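Side-chain contacts in hypoxanthine phosphoribosyltransferase (Leishmania donovani, PDB 7CMJ), which converts hypoxanthine and guanine to IMP and GMP by transferring a phosphoribosyl group from 5-phosphoribosyl-pyrophosphate, a central step of purine salvage: residues Leu59-Val64 / Asp74-Leu79; Leu110-Ser115 / Leu142-Ala147; Glu125-Ser130 / Tyr182-Ala187; Thr133-Met138 / Glu164-Tyr169. All coordinates share one frame; numbering follows the deposited sequence.

Contact 1 (Leu59-Val64 / Asp74-Leu79)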
loop_
_atom_site.group_PDB
_atom_site.type_symbol
_atom_site.label_atom_id
_atom_site.label_comp_id
_atom_site.label_asym_id
_atom_site.label_seq_id
_atom_site.Cartn_x
_atom_site.Cartn_y
_atom_site.Cartn_z
ATOM N N LEU A 59 0.648 -24.923 -3.683
ATOM C CA LEU A 59 1.724 -24.320 -2.913
ATOM C C LEU A 59 1.846 -22.859 -3.323
ATOM O O LEU A 59 1.967 -22.553 -4.515
ATOM C CB LEU A 59 3.034 -25.072 -3.151
ATOM C CG LEU A 59 4.335 -24.551 -2.540
ATOM C CD1 LEU A 59 4.318 -24.555 -0.999
ATOM C CD2 LEU A 59 5.461 -25.401 -3.059
ATOM N N TYR A 60 1.774 -21.961 -2.340
ATOM C CA TYR A 60 1.820 -20.529 -2.607
ATOM C C TYR A 60 3.259 -20.029 -2.545
ATOM O O TYR A 60 3.952 -20.233 -1.548
ATOM C CB TYR A 60 0.961 -19.767 -1.599
ATOM C CG TYR A 60 -0.506 -19.727 -1.941
ATOM C CD1 TYR A 60 -1.081 -18.590 -2.517
ATOM C CD2 TYR A 60 -1.331 -20.817 -1.673
ATOM C CE1 TYR A 60 -2.437 -18.548 -2.827
ATOM C CE2 TYR A 60 -2.685 -20.777 -1.981
ATOM C CZ TYR A 60 -3.227 -19.643 -2.558
ATOM O OH TYR A 60 -4.563 -19.613 -2.864
ATOM N N LEU A 61 3.695 -19.356 -3.596
ATOM C CA LEU A 61 5.029 -18.770 -3.629
ATOM C C LEU A 61 4.946 -17.317 -3.194
ATOM O O LEU A 61 4.310 -16.494 -3.860
ATOM C CB LEU A 61 5.642 -18.877 -5.025
ATOM C CG LEU A 61 5.986 -20.314 -5.430
ATOM C CD1 LEU A 61 6.680 -20.350 -6.782
ATOM C CD2 LEU A 61 6.829 -21.002 -4.341
ATOM N N LEU A 62 5.584 -17.002 -2.082
ATOM C CA LEU A 62 5.563 -15.654 -1.535
ATOM C C LEU A 62 6.826 -14.928 -1.975
ATOM O O LEU A 62 7.863 -15.004 -1.327
ATOM C CB LEU A 62 5.454 -15.709 -0.027
ATOM C CG LEU A 62 4.128 -15.199 0.483
ATOM C CD1 LEU A 62 4.426 -14.848 1.875
ATOM C CD2 LEU A 62 3.718 -13.969 -0.282
ATOM N N CYS A 63 6.730 -14.206 -3.079
ATOM C CA CYS A 63 7.863 -13.469 -3.616
ATOM C C CYS A 63 8.065 -12.185 -2.814
ATOM O O CYS A 63 7.262 -11.246 -2.905
ATOM C CB CYS A 63 7.630 -13.164 -5.089
ATOM S SG CYS A 63 8.974 -12.258 -5.826
ATOM N N VAL A 64 9.141 -12.137 -2.034
ATOM C CA VAL A 64 9.525 -10.905 -1.356
ATOM C C VAL A 64 10.184 -9.991 -2.374
ATOM O O VAL A 64 11.219 -10.330 -2.960
ATOM C CB VAL A 64 10.471 -11.192 -0.185
ATOM C CG1 VAL A 64 10.764 -9.919 0.559
ATOM C CG2 VAL A 64 9.884 -12.270 0.743
ATOM N N ASP A 74 11.843 -18.156 -12.222
ATOM C CA ASP A 74 12.441 -19.424 -12.629
ATOM C C ASP A 74 12.007 -20.568 -11.720
ATOM O O ASP A 74 11.695 -21.656 -12.215
ATOM C CB ASP A 74 13.963 -19.332 -12.666
ATOM C CG ASP A 74 14.466 -18.324 -13.677
ATOM O OD1 ASP A 74 15.689 -18.129 -13.723
ATOM O OD2 ASP A 74 13.659 -17.705 -14.408
ATOM N N LEU A 75 11.969 -20.356 -10.396
ATOM C CA LEU A 75 11.633 -21.469 -9.504
ATOM C C LEU A 75 10.220 -21.974 -9.767
ATOM O O LEU A 75 9.975 -23.187 -9.765
ATOM C CB LEU A 75 11.799 -21.078 -8.033
ATOM C CG LEU A 75 11.167 -21.986 -6.956
ATOM C CD1 LEU A 75 11.682 -23.402 -7.040
ATOM C CD2 LEU A 75 11.407 -21.475 -5.547
ATOM N N ALA A 76 9.286 -21.061 -10.035
ATOM C CA ALA A 76 7.931 -21.492 -10.361
ATOM C C ALA A 76 7.922 -22.424 -11.576
ATOM O O ALA A 76 7.209 -23.435 -11.584
ATOM C CB ALA A 76 7.043 -20.266 -10.580
ATOM N N ARG A 77 8.737 -22.124 -12.597
ATOM C CA ARG A 77 8.766 -22.972 -13.791
ATOM C C ARG A 77 9.479 -24.301 -13.531
ATOM O O ARG A 77 9.163 -25.314 -14.172
ATOM C CB ARG A 77 9.405 -22.217 -14.964
ATOM C CG ARG A 77 8.566 -21.006 -15.394
ATOM C CD ARG A 77 9.243 -20.159 -16.458
ATOM N NE ARG A 77 10.124 -19.137 -15.889
ATOM C CZ ARG A 77 10.770 -18.218 -16.607
ATOM N NH1 ARG A 77 10.645 -18.182 -17.932
ATOM N NH2 ARG A 77 11.557 -17.341 -16.003
ATOM N N PHE A 78 10.421 -24.332 -12.590
ATOM C CA PHE A 78 10.989 -25.622 -12.217
ATOM C C PHE A 78 9.979 -26.439 -11.423
ATOM O O PHE A 78 9.922 -27.672 -11.558
ATOM C CB PHE A 78 12.286 -25.425 -11.427
ATOM C CG PHE A 78 13.437 -24.951 -12.270
ATOM C CD1 PHE A 78 13.898 -25.718 -13.331
ATOM C CD2 PHE A 78 14.039 -23.725 -12.023
ATOM C CE1 PHE A 78 14.946 -25.285 -14.111
ATOM C CE2 PHE A 78 15.093 -23.284 -12.814
ATOM C CZ PHE A 78 15.544 -24.065 -13.853
ATOM N N LEU A 79 9.162 -25.767 -10.599
ATOM C CA LEU A 79 8.092 -26.480 -9.912
ATOM C C LEU A 79 7.063 -27.015 -10.907
ATOM O O LEU A 79 6.515 -28.112 -10.720
ATOM C CB LEU A 79 7.445 -25.568 -8.873
ATOM C CG LEU A 79 8.342 -25.327 -7.656
ATOM C CD1 LEU A 79 7.826 -24.171 -6.829
ATOM C CD2 LEU A 79 8.487 -26.581 -6.793
#

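Contact 2 (Leu110-Ser115 / Leu142-Ala147). With PO4 (phosphate ion), chain J.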
loop_
_atom_site.group_PDB
_atom_site.type_symbol
_atom_site.label_atom_id
_atom_site.label_comp_id
_atom_site.label_asym_id
_atom_site.label_seq_id
_atom_site.Cartn_x
_atom_site.Cartn_y
_atom_site.Cartn_z
ATOM N N LEU A 110 2.834 -3.915 0.440
ATOM C CA LEU A 110 1.974 -4.743 -0.397
ATOM C C LEU A 110 1.796 -6.061 0.322
ATOM O O LEU A 110 2.775 -6.774 0.566
ATOM C CB LEU A 110 2.554 -4.961 -1.789
ATOM C CG LEU A 110 1.690 -5.843 -2.699
ATOM C CD1 LEU A 110 0.415 -5.091 -3.031
ATOM C CD2 LEU A 110 2.447 -6.211 -3.983
ATOM N N ASP A 111 0.549 -6.361 0.646
ATOM C CA ASP A 111 0.136 -7.612 1.257
ATOM C C ASP A 111 -0.443 -8.527 0.176
ATOM O O ASP A 111 -0.720 -8.103 -0.953
ATOM C CB ASP A 111 -0.881 -7.322 2.362
ATOM C CG ASP A 111 -1.063 -8.470 3.323
ATOM O OD1 ASP A 111 -1.949 -8.345 4.197
ATOM O OD2 ASP A 111 -0.336 -9.485 3.221
ATOM N N VAL A 112 -0.621 -9.801 0.524
ATOM C CA VAL A 112 -1.055 -10.779 -0.473
ATOM C C VAL A 112 -2.484 -10.481 -0.940
ATOM O O VAL A 112 -3.316 -9.960 -0.184
ATOM C CB VAL A 112 -0.933 -12.210 0.089
ATOM C CG1 VAL A 112 0.521 -12.566 0.287
ATOM C CG2 VAL A 112 -1.663 -12.322 1.407
ATOM N N ARG A 113 -2.774 -10.825 -2.208
ATOM C CA ARG A 113 -4.091 -10.613 -2.818
ATOM C C ARG A 113 -5.089 -11.712 -2.459
ATOM O O ARG A 113 -6.295 -11.450 -2.377
ATOM C CB ARG A 113 -3.940 -10.515 -4.344
ATOM C CG ARG A 113 -5.236 -10.531 -5.158
ATOM C CD ARG A 113 -4.984 -10.918 -6.629
ATOM N NE ARG A 113 -4.308 -9.846 -7.370
ATOM C CZ ARG A 113 -3.951 -9.900 -8.655
ATOM N NH1 ARG A 113 -4.199 -10.987 -9.379
ATOM N NH2 ARG A 113 -3.342 -8.854 -9.215
ATOM N N ASP A 114 -4.624 -12.941 -2.277
ATOM C CA ASP A 114 -5.469 -14.039 -1.836
ATOM C C ASP A 114 -5.254 -14.284 -0.351
ATOM O O ASP A 114 -4.126 -14.207 0.143
ATOM C CB ASP A 114 -5.164 -15.335 -2.591
ATOM C CG ASP A 114 -5.471 -15.254 -4.075
ATOM O OD1 ASP A 114 -6.404 -14.517 -4.468
ATOM O OD2 ASP A 114 -4.773 -15.954 -4.844
ATOM N N SER A 115 -6.346 -14.570 0.358
ATOM C CA SER A 115 -6.238 -15.167 1.677
ATOM C C SER A 115 -5.359 -16.407 1.603
ATOM O O SER A 115 -5.403 -17.162 0.627
ATOM C CB SER A 115 -7.621 -15.553 2.206
ATOM O OG SER A 115 -7.521 -16.476 3.288
ATOM N N LEU A 142 2.406 -16.042 9.698
ATOM C CA LEU A 142 1.773 -17.003 10.587
ATOM C C LEU A 142 0.474 -16.472 11.161
ATOM O O LEU A 142 -0.371 -17.268 11.584
ATOM C CB LEU A 142 2.729 -17.381 11.716
ATOM C CG LEU A 142 3.679 -18.522 11.355
ATOM C CD1 LEU A 142 4.586 -18.806 12.524
ATOM C CD2 LEU A 142 2.910 -19.766 10.960
ATOM N N ALA A 143 0.298 -15.146 11.184
ATOM C CA ALA A 143 -0.961 -14.569 11.644
ATOM C C ALA A 143 -2.083 -14.819 10.654
ATOM O O ALA A 143 -3.255 -14.772 11.036
ATOM C CB ALA A 143 -0.804 -13.068 11.896
ATOM N N LYS A 144 -1.756 -15.096 9.397
ATOM C CA LYS A 144 -2.780 -15.492 8.444
ATOM C C LYS A 144 -3.131 -16.979 8.544
ATOM O O LYS A 144 -3.808 -17.499 7.648
ATOM C CB LYS A 144 -2.331 -15.118 7.027
ATOM C CG LYS A 144 -1.916 -13.665 6.883
ATOM C CD LYS A 144 -1.061 -13.414 5.635
ATOM C CE LYS A 144 -0.854 -11.903 5.393
ATOM N NZ LYS A 144 -2.178 -11.228 5.210
ATOM N N LYS A 145 -2.693 -17.644 9.614
ATOM C CA LYS A 145 -3.027 -19.036 9.912
ATOM C C LYS A 145 -2.877 -19.987 8.720
ATOM O O LYS A 145 -3.816 -20.712 8.376
ATOM C CB LYS A 145 -4.433 -19.135 10.490
ATOM C CG LYS A 145 -4.608 -18.570 11.899
ATOM C CD LYS A 145 -3.347 -18.720 12.752
ATOM C CE LYS A 145 -3.592 -18.402 14.236
ATOM N NZ LYS A 145 -4.176 -19.538 15.021
ATOM N N PRO A 146 -1.712 -20.028 8.082
ATOM C CA PRO A 146 -1.531 -20.954 6.958
ATOM C C PRO A 146 -1.468 -22.400 7.431
ATOM O O PRO A 146 -1.194 -22.696 8.598
ATOM C CB PRO A 146 -0.196 -20.518 6.350
ATOM C CG PRO A 146 0.572 -20.007 7.508
ATOM C CD PRO A 146 -0.452 -19.346 8.429
ATOM N N ALA A 147 -1.736 -23.309 6.495
ATOM C CA ALA A 147 -1.642 -24.730 6.811
ATOM C C ALA A 147 -0.196 -25.133 7.075
ATOM O O ALA A 147 0.078 -25.919 7.995
ATOM C CB ALA A 147 -2.248 -25.569 5.684
HETATM P P PO4 J . -3.174 -10.017 -13.107
HETATM O O1 PO4 J . -3.798 -8.660 -13.319
HETATM O O2 PO4 J . -2.372 -10.008 -11.842
HETATM O O3 PO4 J . -2.238 -10.258 -14.261
HETATM O O4 PO4 J . -4.228 -11.104 -13.043
#

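Contact 3 (Glu125-Ser130 / Tyr182-Ala187). With BA (barium ion), chain D; MG (magnesium ion), chain C.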
loop_
_atom_site.group_PDB
_atom_site.type_symbol
_atom_site.label_atom_id
_atom_site.label_comp_id
_atom_site.label_asym_id
_atom_site.label_seq_id
_atom_site.Cartn_x
_atom_site.Cartn_y
_atom_site.Cartn_z
ATOM N N GLU A 125 12.993 -16.107 -0.977
ATOM C CA GLU A 125 14.014 -15.113 -0.703
ATOM C C GLU A 125 15.256 -15.369 -1.557
ATOM O O GLU A 125 15.601 -16.515 -1.871
ATOM C CB GLU A 125 14.387 -15.104 0.801
ATOM C CG GLU A 125 13.554 -14.160 1.636
ATOM C CD GLU A 125 13.902 -12.710 1.361
ATOM O OE1 GLU A 125 14.761 -12.496 0.482
ATOM O OE2 GLU A 125 13.328 -11.799 2.009
ATOM N N ASP A 126 15.931 -14.275 -1.917
ATOM C CA ASP A 126 17.212 -14.358 -2.611
ATOM C C ASP A 126 18.363 -14.616 -1.628
ATOM O O ASP A 126 19.201 -15.488 -1.861
ATOM C CB ASP A 126 17.435 -13.070 -3.419
ATOM C CG ASP A 126 17.295 -11.833 -2.568
ATOM O OD1 ASP A 126 17.455 -10.695 -3.068
ATOM O OD2 ASP A 126 17.020 -12.017 -1.364
ATOM N N ILE A 127 18.416 -13.854 -0.531
ATOM C CA ILE A 127 19.397 -13.989 0.540
ATOM C C ILE A 127 18.694 -13.676 1.851
ATOM O O ILE A 127 17.776 -12.851 1.893
ATOM C CB ILE A 127 20.586 -13.018 0.393
ATOM C CG1 ILE A 127 21.286 -13.204 -0.928
ATOM C CG2 ILE A 127 21.619 -13.201 1.523
ATOM C CD1 ILE A 127 22.001 -11.974 -1.310
ATOM N N VAL A 128 19.155 -14.307 2.931
ATOM C CA VAL A 128 18.722 -13.969 4.284
ATOM C C VAL A 128 19.712 -12.944 4.836
ATOM O O VAL A 128 20.772 -13.308 5.350
ATOM C CB VAL A 128 18.648 -15.206 5.181
ATOM C CG1 VAL A 128 18.298 -14.794 6.603
ATOM C CG2 VAL A 128 17.657 -16.220 4.644
ATOM N N ASP A 129 19.376 -11.654 4.736
ATOM C CA ASP A 129 20.293 -10.615 5.195
ATOM C C ASP A 129 19.974 -10.104 6.594
ATOM O O ASP A 129 20.801 -9.404 7.183
ATOM C CB ASP A 129 20.332 -9.437 4.207
ATOM C CG ASP A 129 21.628 -9.405 3.381
ATOM O OD1 ASP A 129 22.675 -9.925 3.849
ATOM O OD2 ASP A 129 21.597 -8.862 2.255
ATOM N N SER A 130 18.819 -10.449 7.147
ATOM C CA SER A 130 18.521 -10.128 8.539
ATOM C C SER A 130 17.624 -11.232 9.076
ATOM O O SER A 130 16.479 -11.380 8.639
ATOM C CB SER A 130 17.864 -8.754 8.669
ATOM O OG SER A 130 17.079 -8.659 9.850
ATOM N N TYR A 182 20.838 -11.667 -11.268
ATOM C CA TYR A 182 19.743 -12.607 -11.028
ATOM C C TYR A 182 18.699 -12.003 -10.092
ATOM O O TYR A 182 18.267 -12.615 -9.119
ATOM C CB TYR A 182 20.268 -13.949 -10.494
ATOM C CG TYR A 182 19.316 -15.113 -10.735
ATOM C CD1 TYR A 182 19.164 -15.656 -12.012
ATOM C CD2 TYR A 182 18.557 -15.659 -9.690
ATOM C CE1 TYR A 182 18.293 -16.710 -12.251
ATOM C CE2 TYR A 182 17.673 -16.713 -9.920
ATOM C CZ TYR A 182 17.546 -17.233 -11.209
ATOM O OH TYR A 182 16.682 -18.281 -11.452
ATOM N N GLY A 183 18.299 -10.772 -10.393
ATOM C CA GLY A 183 17.325 -10.064 -9.593
ATOM C C GLY A 183 17.902 -9.210 -8.485
ATOM O O GLY A 183 17.258 -8.242 -8.070
ATOM N N MET A 184 19.090 -9.532 -7.995
ATOM C CA MET A 184 19.675 -8.810 -6.873
ATOM C C MET A 184 20.455 -7.596 -7.359
ATOM O O MET A 184 21.002 -7.587 -8.464
ATOM C CB MET A 184 20.571 -9.734 -6.050
ATOM C CG MET A 184 19.799 -10.917 -5.501
ATOM S SD MET A 184 20.859 -12.202 -4.830
ATOM C CE MET A 184 21.582 -12.854 -6.339
ATOM N N ASP A 185 20.505 -6.567 -6.510
ATOM C CA ASP A 185 20.839 -5.219 -6.942
ATOM C C ASP A 185 22.049 -4.651 -6.213
ATOM O O ASP A 185 22.429 -5.089 -5.120
ATOM C CB ASP A 185 19.654 -4.252 -6.745
ATOM C CG ASP A 185 19.540 -3.734 -5.310
ATOM O OD1 ASP A 185 19.349 -4.557 -4.384
ATOM O OD2 ASP A 185 19.635 -2.499 -5.104
ATOM N N TYR A 186 22.645 -3.655 -6.865
ATOM C CA TYR A 186 23.480 -2.658 -6.214
ATOM C C TYR A 186 22.965 -1.279 -6.594
ATOM O O TYR A 186 23.041 -0.891 -7.767
ATOM C CB TYR A 186 24.939 -2.771 -6.609
ATOM C CG TYR A 186 25.704 -1.623 -6.024
ATOM C CD1 TYR A 186 26.358 -0.697 -6.833
ATOM C CD2 TYR A 186 25.733 -1.435 -4.647
ATOM C CE1 TYR A 186 27.051 0.362 -6.279
ATOM C CE2 TYR A 186 26.416 -0.381 -4.085
ATOM C CZ TYR A 186 27.070 0.510 -4.898
ATOM O OH TYR A 186 27.741 1.546 -4.299
ATOM N N ALA A 187 22.465 -0.538 -5.598
ATOM C CA ALA A 187 21.915 0.798 -5.811
ATOM C C ALA A 187 20.833 0.759 -6.886
ATOM O O ALA A 187 20.744 1.636 -7.753
ATOM C CB ALA A 187 23.019 1.795 -6.162
HETATM BA BA BA D . 15.502 -10.343 -0.331
HETATM MG MG MG C . 18.851 -4.509 -2.284
HETATM O O HOH W 1 17.249 -10.551 1.437
HETATM O O HOH W 2 18.623 -2.231 -1.821
HETATM O O HOH W 3 21.223 -5.124 -2.020
HETATM O O HOH W 4 19.067 -6.643 -3.048
HETATM O O HOH W 5 13.544 -10.937 -2.324
#

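Contact 4 (Thr133-Met138 / Glu164-Tyr169)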
loop_
_atom_site.group_PDB
_atom_site.type_symbol
_atom_site.label_atom_id
_atom_site.label_comp_id
_atom_site.label_asym_id
_atom_site.label_seq_id
_atom_site.Cartn_x
_atom_site.Cartn_y
_atom_site.Cartn_z
ATOM N N THR A 133 14.385 -9.787 10.609
ATOM C CA THR A 133 13.336 -9.373 9.690
ATOM C C THR A 133 12.690 -10.577 9.029
ATOM O O THR A 133 11.480 -10.567 8.773
ATOM C CB THR A 133 13.867 -8.416 8.632
ATOM O OG1 THR A 133 14.947 -9.052 7.956
ATOM C CG2 THR A 133 14.366 -7.137 9.270
ATOM N N LEU A 134 13.469 -11.623 8.752
ATOM C CA LEU A 134 12.864 -12.848 8.248
ATOM C C LEU A 134 11.891 -13.406 9.275
ATOM O O LEU A 134 10.762 -13.783 8.934
ATOM C CB LEU A 134 13.931 -13.880 7.897
ATOM C CG LEU A 134 13.462 -15.220 7.298
ATOM C CD1 LEU A 134 12.352 -15.063 6.245
ATOM C CD2 LEU A 134 14.646 -16.009 6.752
ATOM N N GLN A 135 12.302 -13.432 10.549
ATOM C CA GLN A 135 11.391 -13.842 11.613
ATOM C C GLN A 135 10.120 -12.999 11.619
ATOM O O GLN A 135 9.021 -13.535 11.799
ATOM C CB GLN A 135 12.084 -13.759 12.969
ATOM C CG GLN A 135 12.945 -14.944 13.256
ATOM C CD GLN A 135 13.339 -15.019 14.695
ATOM O OE1 GLN A 135 14.502 -14.830 15.035
ATOM N NE2 GLN A 135 12.369 -15.279 15.562
ATOM N N TYR A 136 10.241 -11.681 11.418
ATOM C CA TYR A 136 9.051 -10.834 11.410
ATOM C C TYR A 136 8.126 -11.195 10.254
ATOM O O TYR A 136 6.911 -11.349 10.439
ATOM C CB TYR A 136 9.429 -9.351 11.341
ATOM C CG TYR A 136 8.210 -8.490 11.091
ATOM C CD1 TYR A 136 7.933 -7.981 9.813
ATOM C CD2 TYR A 136 7.301 -8.228 12.130
ATOM C CE1 TYR A 136 6.805 -7.226 9.589
ATOM C CE2 TYR A 136 6.163 -7.462 11.914
ATOM C CZ TYR A 136 5.918 -6.967 10.646
ATOM O OH TYR A 136 4.793 -6.212 10.426
ATOM N N LEU A 137 8.682 -11.302 9.047
ATOM C CA LEU A 137 7.896 -11.735 7.900
ATOM C C LEU A 137 7.127 -13.019 8.202
ATOM O O LEU A 137 5.983 -13.197 7.760
ATOM C CB LEU A 137 8.820 -11.924 6.703
ATOM C CG LEU A 137 9.127 -10.718 5.798
ATOM C CD1 LEU A 137 9.263 -9.467 6.587
ATOM C CD2 LEU A 137 10.407 -10.955 4.968
ATOM N N MET A 138 7.737 -13.923 8.965
ATOM C CA MET A 138 7.083 -15.194 9.250
ATOM C C MET A 138 5.960 -14.999 10.255
ATOM O O MET A 138 4.840 -15.480 10.055
ATOM C CB MET A 138 8.105 -16.209 9.755
ATOM C CG MET A 138 9.016 -16.763 8.662
ATOM S SD MET A 138 10.421 -17.739 9.295
ATOM C CE MET A 138 9.599 -19.249 9.822
ATOM N N GLU A 164 20.056 -20.659 10.340
ATOM C CA GLU A 164 19.862 -21.872 9.550
ATOM C C GLU A 164 18.549 -22.574 9.889
ATOM O O GLU A 164 17.923 -23.175 9.008
ATOM C CB GLU A 164 21.065 -22.804 9.740
ATOM C CG GLU A 164 21.569 -23.510 8.456
ATOM C CD GLU A 164 21.816 -22.573 7.250
ATOM O OE1 GLU A 164 21.155 -22.773 6.212
ATOM O OE2 GLU A 164 22.680 -21.668 7.319
ATOM N N VAL A 165 18.099 -22.485 11.146
ATOM C CA VAL A 165 16.805 -23.052 11.524
ATOM C C VAL A 165 15.653 -22.320 10.850
ATOM O O VAL A 165 14.534 -22.845 10.788
ATOM C CB VAL A 165 16.621 -23.044 13.057
ATOM C CG1 VAL A 165 16.140 -21.674 13.541
ATOM C CG2 VAL A 165 15.649 -24.125 13.479
ATOM N N LEU A 166 15.893 -21.111 10.342
ATOM C CA LEU A 166 14.842 -20.388 9.643
ATOM C C LEU A 166 14.713 -20.845 8.194
ATOM O O LEU A 166 13.595 -20.909 7.665
ATOM C CB LEU A 166 15.108 -18.884 9.704
ATOM C CG LEU A 166 14.969 -18.168 11.054
ATOM C CD1 LEU A 166 15.387 -16.702 10.944
ATOM C CD2 LEU A 166 13.547 -18.279 11.594
ATOM N N VAL A 167 15.841 -21.167 7.542
ATOM C CA VAL A 167 15.844 -21.513 6.125
ATOM C C VAL A 167 15.584 -23.004 5.984
ATOM O O VAL A 167 16.145 -23.826 6.721
ATOM C CB VAL A 167 17.158 -21.097 5.437
ATOM C CG1 VAL A 167 17.539 -19.690 5.824
ATOM C CG2 VAL A 167 18.282 -22.035 5.756
ATOM N N ASP A 168 14.692 -23.348 5.065
ATOM C CA ASP A 168 14.257 -24.721 4.885
ATOM C C ASP A 168 14.866 -25.348 3.653
ATOM O O ASP A 168 15.327 -26.490 3.703
ATOM C CB ASP A 168 12.735 -24.777 4.785
ATOM C CG ASP A 168 12.058 -24.451 6.100
ATOM O OD1 ASP A 168 12.215 -25.252 7.051
ATOM O OD2 ASP A 168 11.397 -23.384 6.195
ATOM N N TYR A 169 14.899 -24.596 2.560
ATOM C CA TYR A 169 15.427 -25.042 1.276
ATOM C C TYR A 169 16.481 -24.035 0.843
ATOM O O TYR A 169 16.168 -23.054 0.154
ATOM C CB TYR A 169 14.307 -25.177 0.240
ATOM C CG TYR A 169 13.276 -26.228 0.626
ATOM C CD1 TYR A 169 13.575 -27.591 0.556
ATOM C CD2 TYR A 169 12.017 -25.858 1.087
ATOM C CE1 TYR A 169 12.643 -28.545 0.924
ATOM C CE2 TYR A 169 11.085 -26.806 1.454
ATOM C CZ TYR A 169 11.399 -28.143 1.371
ATOM O OH TYR A 169 10.456 -29.073 1.745
#

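Contact 1 (Leu59-Val64 / Asp74-Leu79)
Leu61 and Leu79 reach for each other with matching torsions: in each, CG stands opposite the carbonyl carbon (chi1 -69° and -72°) and the branch beyond it runs on extended, which turns the methyls of Leu61 to the helix and those of Leu79 to the strand, tip to tip. Leu61 does most of the work from the strand. Its CD1 lies 4.0 Å from CD1 of Leu79, while Leu61 CD2 touches the same Leu79 methyl from a little further off. One turn back along the helix, Ala76 is met at CB and CA: Leu61 CD1 sits 3.8 Å from Ala76 CB and 4.0 Å from Ala76 CA, against the helix backbone itself. All three residues are buried, and the contact is purely apolar. Another side of the helix is polar, where Arg77 NH2 bridges to Asp74 OD2, and Arg77 and Asp74 also form salt bridges with Asp74 and Arg77 of the second subunit. Strand 59-64, helix 69-81 and strand 86-94 form a beta-alpha-beta unit, and this is its helix-on-sheet packing, as found in the phosphoribosyltransferase fold.

Contact 2 (Leu110-Ser115 / Leu142-Ala147)
Asp111 and Lys144 meet between two loops: the chain leaving strand 107-110 runs extended through Asp111 and Val112, while a type I turn from Leu142 to Lys145, closed by the bond from Lys145 N to Leu142 O, carries Lys144 toward it. The lysine chain is stretched out as far as CE and bends only at its last torsion (chi4 -60°), which swings NZ up to the carboxylate from the opposite direction. Lys144 NZ lies 3.1 Å from Asp111 OD1 and uses the syn lone pair of that oxygen; a weak second bond joins Lys144 NZ to Asp111 OD2 at 3.2 Å. The carboxylate is also gripped by its own chain, since Val112 N donates to Asp111 OD2 over 2.7 Å, coming from above the carboxylate plane, 47° out of it. Val112 meets the lysine tip to tip, with its CG2 4.0 Å from Lys144 NZ. The third subunit joins in: its Met108 N donates to Asp111 OD1, and its Tyr136 OH is bonded to Lys144 NZ. Arg113 points elsewhere, and its NH1 and NH2 both bond to O2 of a phosphate ion. With opposite charges paired in a buried place, the bridge joins loop to loop, and both its ends are hydrogen-bonded to the third subunit; the lysine and the backbone N-H groups would be expected to stabilise the charged form of Asp111.

Contact 3 (Glu125-Ser130 / Tyr182-Ala187)
Asp126 and Ile127 meet Met184 in the active site, where the PRPP-binding signature of type I phosphoribosyltransferases, Glu-Asp-Ile-Val-Asp-Ser in segment 125-130, faces segment 182-187 with the magnesium ligand Asp185. The signature spans the end of strand 120-125 and the loop after it, with the acidic pair Glu125 and Asp126 at its start. Met184 holds CG anti to its carbonyl carbon (chi1 -60°) and runs on extended through chi2, which brings CG and SD to Asp126 and Ile127; the bend at chi3 then turns the terminal CE. Met184 CG comes within 3.4 Å of Asp126 OD1 as the two side chains slide past each other in opposite directions. Ile127 crosses the methionine at about a right angle, putting CD1 3.7 Å from Met184 SD. In Asp126, CG is wedged between the backbone N and the carbonyl carbon (chi1 53°), which turns OD2 to the barium ion at 2.5 Å and leaves OD1 on the methionine side. Glu125 folds back at chi2 (-72°) to bring OE1 to the same barium; Asp126 N makes a weak bond to this oxygen. Asp129, the likely proton acceptor, pairs with Lys157. The magnesium ion belongs to segment 182-187: three waters and a further atom bind it, and Asp185 OD1 reaches it at 2.2 Å.

Contact 4 (Thr133-Met138 / Glu164-Tyr169)
Leu166 pushes its isobutyl group against one side of helix 131-142, where Leu134, Gln135 and Met138 receive it. The close part lies round the two leucine methyls. Leu166 holds CG opposite its carbonyl carbon (chi1 -69°) with the branch extended, which points both methyls at the helix; CD1 and CD2 straddle Gln135 CG, each 3.8 Å from it, and the glutamine chain crosses the leucine at about a right angle. Leu166 CD2 also meets Met138 SD at 3.9 Å, one helical turn beyond Leu134. Toward the interior, Leu134 and Leu166 slide past each other in opposite directions, and Leu134 CD2 comes no nearer than 4.1 Å to Leu166 CB. Leu134 is the buried member of the group. The outer side is looser: beyond its CG the chain of Gln135 runs on extended to the amide at the rim, and Val165 next to Leu166 is exposed. Behind the contact, Leu166 O accepts a bond from Thr151 OG1 and Asp168 OD2 one from Thr151 N, which ties the loop to strand 148-153. Helix 131-142, which starts in the probable GMP-binding segment, packs here on the loop that leads into strand 169-173 of the parallel part of the sheet, in the alpha/beta phosphoribosyltransferase fold.

In the fold
Contact 1 is fully buried and apolar, whereas contact 4, also apolar, is only partly buried; both set a helix against another part of the fold, a sheet strand in the first and a loop in the second. Contact 2 is buried too, yet its chemistry is ionic, in keeping with a place where other subunits close over it. Contact 3 mixes apolar packing with bound metals. Strand 59-64 brings contact 1 against contact 2 through Leu62 and Val112, and Asp74 probably hydrogen-bonds Tyr182 of contact 3. Contact 4 is nested in the chain between the segments of contact 3, and Val128 packs on both Leu134 and Val167. Contacts 2 and 3 stay apart, their centres about 23 Å from each other.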